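Local coordinates for protein 3-ketosteroid-delta4-5alpha-dehydrogenase (Rhodococcus jostii, PDB 4AT2) that probably catalyses the FAD-dependent introduction of a double bond into the A ring of 3-ketosteroids during steroid breakdown, at residues 115-128 and 479-491. Numbering follows the deposited sequence.
Sequences ALGPGADEEKITDY and SGVCAGGYASGTS. With FAD (flavin-adenine dinucleotide), chain D.
Val-481 lays CG1 over one face of the Tyr-128 ring, a CH-pi contact 4.1 Å from CG1 to the ring centroid. The phenol OH hydrogen-bonds to Tyr-88 O. The contact joins the loop and N-capped helix start at 115-128 to the loop of the FAD-binding fold that leads into helix 490-507. On that loop, Tyr-486 OH hydrogen-bonds to the bound androstenedione; in the first turn of the helix, Ser-491 OG and FAD O3' share a hydrogen bond. Ile-125 CG1 crosses Val-481 at about a right angle, 4.0 Å from its CB. Leu-116 sends CD2 to Cys-482 SG, 4.0 Å away, and to Ala-487 CB; its CD1 meets Thr-490 CG2 tip to tip. Lys-124 CG, anti to the backbone N (chi1 -165°), starts the chain toward 479-481, and bends at chi3 and chi4 set NZ by Ser-479 O. CD lies against Gly-480 O, and NZ hydrogen-bonds to Ser-479 O at 3.2 Å, in the carbonyl plane. A water bridges the same two atoms, and Tyr-498 adds a cation-pi contact. A methionine in place of Lys-124 would probably leave Ser-479 O without its ammonium donor. Gly-485 has no side chain, so its CA comes within 3.2 Å of Ala-115 O. Leu-116 O accepts from Ala-483 N at 2.9 Å, and Gly-117 O from Gly-485 N at 2.9 Å.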
loop_
_atom_site.group_PDB
_atom_site.type_symbol
_atom_site.label_atom_id
_atom_site.label_comp_id
_atom_site.label_asym_id
_atom_site.label_seq_id
_atom_site.Cartn_x
_atom_site.Cartn_y
_atom_site.Cartn_z
ATOM N N ALA A 115 11.322 7.446 -9.580
ATOM C CA ALA A 115 9.949 7.651 -10.038
ATOM C C ALA A 115 9.032 6.475 -9.766
ATOM O O ALA A 115 7.817 6.650 -9.716
ATOM C CB ALA A 115 9.918 7.998 -11.526
ATOM N N LEU A 116 9.603 5.280 -9.628
ATOM C CA LEU A 116 8.788 4.058 -9.626
ATOM C C LEU A 116 8.746 3.370 -8.272
ATOM O O LEU A 116 8.235 2.254 -8.162
ATOM C CB LEU A 116 9.242 3.082 -10.724
ATOM C CG LEU A 116 9.326 3.675 -12.138
ATOM C CD1 LEU A 116 9.788 2.595 -13.116
ATOM C CD2 LEU A 116 7.988 4.273 -12.585
ATOM N N GLY A 117 9.255 4.052 -7.253
ATOM C CA GLY A 117 9.219 3.550 -5.877
ATOM C C GLY A 117 8.029 4.127 -5.123
ATOM O O GLY A 117 7.025 4.496 -5.734
ATOM N N PRO A 118 8.130 4.224 -3.789
ATOM C CA PRO A 118 9.319 3.904 -2.995
ATOM C C PRO A 118 9.577 2.404 -2.911
ATOM O O PRO A 118 8.695 1.602 -3.228
ATOM C CB PRO A 118 8.986 4.489 -1.614
ATOM C CG PRO A 118 7.502 4.506 -1.552
ATOM C CD PRO A 118 7.014 4.721 -2.959
ATOM N N GLY A 119 10.791 2.034 -2.512
ATOM C CA GLY A 119 11.144 0.634 -2.341
ATOM C C GLY A 119 11.218 -0.162 -3.631
ATOM O O GLY A 119 11.004 -1.374 -3.628
ATOM N N ALA A 120 11.530 0.507 -4.738
ATOM C CA ALA A 120 11.710 -0.194 -6.016
ATOM C C ALA A 120 12.846 -1.219 -5.943
ATOM O O ALA A 120 13.819 -1.039 -5.206
ATOM C CB ALA A 120 11.966 0.803 -7.138
ATOM N N ASP A 121 12.699 -2.295 -6.708
ATOM C CA ASP A 121 13.658 -3.403 -6.716
ATOM C C ASP A 121 14.906 -2.977 -7.486
ATOM O O ASP A 121 14.905 -2.981 -8.714
ATOM C CB ASP A 121 12.990 -4.618 -7.381
ATOM C CG ASP A 121 13.842 -5.877 -7.331
ATOM O OD1 ASP A 121 15.086 -5.789 -7.292
ATOM O OD2 ASP A 121 13.246 -6.975 -7.365
ATOM N N GLU A 122 15.967 -2.611 -6.767
ATOM C CA GLU A 122 17.142 -2.048 -7.419
ATOM C C GLU A 122 17.822 -3.061 -8.347
ATOM O O GLU A 122 18.243 -2.717 -9.459
ATOM C CB GLU A 122 18.142 -1.483 -6.401
ATOM C CG GLU A 122 19.221 -0.639 -7.071
ATOM C CD GLU A 122 20.259 -0.087 -6.115
ATOM O OE1 GLU A 122 20.081 -0.189 -4.876
ATOM O OE2 GLU A 122 21.264 0.454 -6.618
ATOM N N GLU A 123 17.918 -4.306 -7.900
ATOM C CA GLU A 123 18.505 -5.351 -8.737
ATOM C C GLU A 123 17.749 -5.476 -10.058
ATOM O O GLU A 123 18.363 -5.525 -11.125
ATOM C CB GLU A 123 18.535 -6.704 -8.011
ATOM C CG GLU A 123 19.205 -7.807 -8.823
ATOM C CD GLU A 123 18.936 -9.216 -8.297
ATOM O OE1 GLU A 123 18.008 -9.427 -7.500
ATOM O OE2 GLU A 123 19.657 -10.140 -8.705
ATOM N N LYS A 124 16.419 -5.549 -9.980
ATOM C CA LYS A 124 15.601 -5.727 -11.182
ATOM C C LYS A 124 15.690 -4.519 -12.107
ATOM O O LYS A 124 15.893 -4.670 -13.304
ATOM C CB LYS A 124 14.135 -6.028 -10.835
ATOM C CG LYS A 124 13.341 -6.567 -12.021
ATOM C CD LYS A 124 11.892 -6.914 -11.672
ATOM C CE LYS A 124 11.856 -8.000 -10.606
ATOM N NZ LYS A 124 10.901 -9.094 -10.907
ATOM N N ILE A 125 15.539 -3.319 -11.548
ATOM C CA ILE A 125 15.639 -2.109 -12.364
ATOM C C ILE A 125 17.014 -1.985 -13.027
ATOM O O ILE A 125 17.092 -1.680 -14.220
ATOM C CB ILE A 125 15.213 -0.851 -11.587
ATOM C CG1 ILE A 125 13.676 -0.864 -11.449
ATOM C CG2 ILE A 125 15.682 0.415 -12.297
ATOM C CD1 ILE A 125 13.104 0.223 -10.559
ATOM N N THR A 126 18.079 -2.263 -12.275
ATOM C CA THR A 126 19.448 -2.209 -12.826
ATOM C C THR A 126 19.574 -3.154 -14.023
ATOM O O THR A 126 20.040 -2.762 -15.107
ATOM C CB THR A 126 20.517 -2.517 -11.750
ATOM O OG1 THR A 126 20.356 -1.606 -10.661
ATOM C CG2 THR A 126 21.935 -2.339 -12.308
ATOM N N ASP A 127 19.111 -4.382 -13.822
ATOM C CA ASP A 127 19.112 -5.411 -14.848
ATOM C C ASP A 127 18.303 -4.989 -16.093
ATOM O O ASP A 127 18.766 -5.125 -17.223
ATOM C CB ASP A 127 18.550 -6.692 -14.224
ATOM C CG ASP A 127 18.415 -7.811 -15.210
ATOM O OD1 ASP A 127 19.453 -8.313 -15.681
ATOM O OD2 ASP A 127 17.273 -8.218 -15.479
ATOM N N TYR A 128 17.097 -4.474 -15.871
ATOM C CA TYR A 128 16.243 -3.993 -16.953
ATOM C C TYR A 128 16.929 -2.881 -17.746
ATOM O O TYR A 128 16.841 -2.841 -18.984
ATOM C CB TYR A 128 14.942 -3.478 -16.333
ATOM C CG TYR A 128 13.865 -3.064 -17.312
ATOM C CD1 TYR A 128 13.044 -4.010 -17.924
ATOM C CD2 TYR A 128 13.643 -1.713 -17.587
ATOM C CE1 TYR A 128 12.041 -3.621 -18.806
ATOM C CE2 TYR A 128 12.651 -1.316 -18.464
ATOM C CZ TYR A 128 11.854 -2.270 -19.066
ATOM O OH TYR A 128 10.868 -1.869 -19.929
ATOM N N SER A 479 5.317 -8.793 -9.606
ATOM C CA SER A 479 5.828 -7.461 -9.288
ATOM C C SER A 479 7.025 -7.216 -10.205
ATOM O O SER A 479 8.020 -7.938 -10.140
ATOM C CB SER A 479 6.243 -7.408 -7.814
ATOM O OG SER A 479 6.637 -6.106 -7.420
ATOM N N GLY A 480 6.911 -6.219 -11.085
ATOM C CA GLY A 480 7.946 -5.950 -12.102
ATOM C C GLY A 480 8.810 -4.760 -11.736
ATOM O O GLY A 480 9.238 -4.615 -10.583
ATOM N N VAL A 481 9.070 -3.888 -12.704
ATOM C CA VAL A 481 9.895 -2.722 -12.390
ATOM C C VAL A 481 9.177 -1.728 -11.470
ATOM O O VAL A 481 9.819 -1.134 -10.611
ATOM C CB VAL A 481 10.492 -2.047 -13.646
ATOM C CG1 VAL A 481 11.409 -3.032 -14.375
ATOM C CG2 VAL A 481 9.399 -1.528 -14.578
ATOM N N CYS A 482 7.864 -1.565 -11.624
ATOM C CA CYS A 482 7.130 -0.596 -10.792
ATOM C C CYS A 482 6.783 -1.134 -9.415
ATOM O O CYS A 482 6.132 -2.175 -9.299
ATOM C CB CYS A 482 5.836 -0.140 -11.475
ATOM S SG CYS A 482 6.096 0.731 -13.024
ATOM N N ALA A 483 7.173 -0.389 -8.385
ATOM C CA ALA A 483 6.825 -0.725 -6.993
ATOM C C ALA A 483 5.760 0.207 -6.407
ATOM O O ALA A 483 5.191 -0.092 -5.359
ATOM C CB ALA A 483 8.072 -0.716 -6.110
ATOM N N GLY A 484 5.508 1.330 -7.071
ATOM C CA GLY A 484 4.591 2.349 -6.539
ATOM C C GLY A 484 4.245 3.348 -7.623
ATOM O O GLY A 484 3.146 3.308 -8.186
ATOM N N GLY A 485 5.205 4.212 -7.957
ATOM C CA GLY A 485 5.062 5.070 -9.134
ATOM C C GLY A 485 4.956 4.255 -10.420
ATOM O O GLY A 485 5.386 3.099 -10.470
ATOM N N TYR A 486 4.389 4.873 -11.454
ATOM C CA TYR A 486 4.193 4.221 -12.740
ATOM C C TYR A 486 4.661 5.129 -13.875
ATOM O O TYR A 486 4.570 6.350 -13.781
ATOM C CB TYR A 486 2.705 3.849 -12.933
ATOM C CG TYR A 486 2.434 3.104 -14.224
ATOM C CD1 TYR A 486 2.648 1.725 -14.308
ATOM C CD2 TYR A 486 1.973 3.769 -15.369
ATOM C CE1 TYR A 486 2.423 1.038 -15.488
ATOM C CE2 TYR A 486 1.760 3.081 -16.558
ATOM C CZ TYR A 486 1.975 1.707 -16.603
ATOM O OH TYR A 486 1.781 0.993 -17.765
ATOM N N ALA A 487 5.140 4.524 -14.960
ATOM C CA ALA A 487 5.430 5.254 -16.190
ATOM C C ALA A 487 4.856 4.450 -17.341
ATOM O O ALA A 487 4.938 3.213 -17.339
ATOM C CB ALA A 487 6.938 5.468 -16.369
ATOM N N SER A 488 4.250 5.133 -18.316
ATOM C CA SER A 488 3.669 4.435 -19.473
ATOM C C SER A 488 4.736 3.647 -20.223
ATOM O O SER A 488 5.842 4.156 -20.501
ATOM C CB SER A 488 2.975 5.403 -20.444
ATOM O OG SER A 488 1.733 5.844 -19.924
ATOM N N GLY A 489 4.414 2.388 -20.517
ATOM C CA GLY A 489 5.355 1.511 -21.210
ATOM C C GLY A 489 6.049 0.513 -20.307
ATOM O O GLY A 489 6.676 -0.420 -20.789
ATOM N N THR A 490 5.970 0.706 -18.992
ATOM C CA THR A 490 6.716 -0.176 -18.091
ATOM C C THR A 490 6.103 -1.557 -18.023
ATOM O O THR A 490 6.802 -2.526 -17.730
ATOM C CB THR A 490 6.835 0.388 -16.661
ATOM O OG1 THR A 490 5.530 0.728 -16.176
ATOM C CG2 THR A 490 7.737 1.626 -16.649
ATOM N N SER A 491 4.808 -1.660 -18.293
ATOM C CA SER A 491 4.168 -2.963 -18.227
ATOM C C SER A 491 4.464 -3.810 -19.467
ATOM O O SER A 491 4.852 -4.987 -19.346
ATOM C CB SER A 491 2.671 -2.839 -17.995
ATOM O OG SER A 491 2.172 -4.142 -17.762
HETATM P PA FAD D . -2.114 -9.838 -21.016
HETATM O O1A FAD D . -1.493 -9.163 -22.176
HETATM O O2A FAD D . -3.474 -9.451 -20.614
HETATM O O5B FAD D . -2.088 -11.414 -21.295
HETATM C C5B FAD D . -2.574 -12.342 -20.319
HETATM C C4B FAD D . -3.300 -13.484 -21.050
HETATM O O4B FAD D . -3.610 -14.453 -20.025
HETATM C C3B FAD D . -4.638 -12.985 -21.612
HETATM O O3B FAD D . -4.730 -13.345 -23.013
HETATM C C2B FAD D . -5.687 -13.704 -20.756
HETATM O O2B FAD D . -6.868 -14.011 -21.543
HETATM C C1B FAD D . -4.942 -14.970 -20.339
HETATM N N9A FAD D . -5.461 -15.596 -19.103
HETATM C C8A FAD D . -5.999 -15.012 -18.025
HETATM N N7A FAD D . -6.315 -15.965 -17.151
HETATM C C5A FAD D . -5.960 -17.155 -17.675
HETATM C C6A FAD D . -6.042 -18.438 -17.244
HETATM N N6A FAD D . -6.563 -18.685 -16.042
HETATM N N1A FAD D . -5.609 -19.466 -17.993
HETATM C C2A FAD D . -5.050 -19.232 -19.240
HETATM N N3A FAD D . -4.973 -17.912 -19.677
HETATM C C4A FAD D . -5.433 -16.911 -18.882
HETATM N N1 FAD D . 1.012 -0.769 -20.522
HETATM C C2 FAD D . 2.164 -0.347 -21.160
HETATM O O2 FAD D . 3.251 -0.694 -20.720
HETATM N N3 FAD D . 2.082 0.465 -22.301
HETATM C C4 FAD D . 0.840 0.886 -22.778
HETATM O O4 FAD D . 0.808 1.612 -23.775
HETATM C C4X FAD D . -0.325 0.464 -22.127
HETATM N N5 FAD D . -1.547 0.872 -22.548
HETATM C C5X FAD D . -2.626 0.645 -21.773
HETATM C C6 FAD D . -3.842 1.273 -22.058
HETATM C C7 FAD D . -4.972 1.033 -21.272
HETATM C C7M FAD D . -6.171 1.693 -21.606
HETATM C C8 FAD D . -4.884 0.157 -20.169
HETATM C C8M FAD D . -5.985 -0.136 -19.338
HETATM C C9 FAD D . -3.670 -0.477 -19.895
HETATM C C9A FAD D . -2.535 -0.219 -20.677
HETATM N N10 FAD D . -1.345 -0.804 -20.395
HETATM C C10 FAD D . -0.236 -0.361 -21.004
HETATM C "C1'" FAD D . -1.221 -1.977 -19.491
HETATM C "C2'" FAD D . -0.939 -3.242 -20.317
HETATM O "O2'" FAD D . -1.955 -3.303 -21.321
HETATM C "C3'" FAD D . -0.999 -4.502 -19.440
HETATM O "O3'" FAD D . -0.502 -4.259 -18.112
HETATM C "C4'" FAD D . -0.188 -5.630 -20.100
HETATM O "O4'" FAD D . -0.710 -5.843 -21.420
HETATM C "C5'" FAD D . -0.305 -6.924 -19.291
HETATM O "O5'" FAD D . 0.537 -7.920 -19.905
HETATM P P FAD D . 0.385 -9.470 -19.490
HETATM O O1P FAD D . 0.612 -9.640 -18.051
HETATM O O2P FAD D . 1.177 -10.275 -20.479
HETATM O O3P FAD D . -1.222 -9.698 -19.651
HETATM O O HOH W 1 5.929 1.554 -3.218
HETATM O O HOH W 2 10.267 -2.513 -8.136
HETATM O O HOH W 3 9.464 -9.473 -8.263
#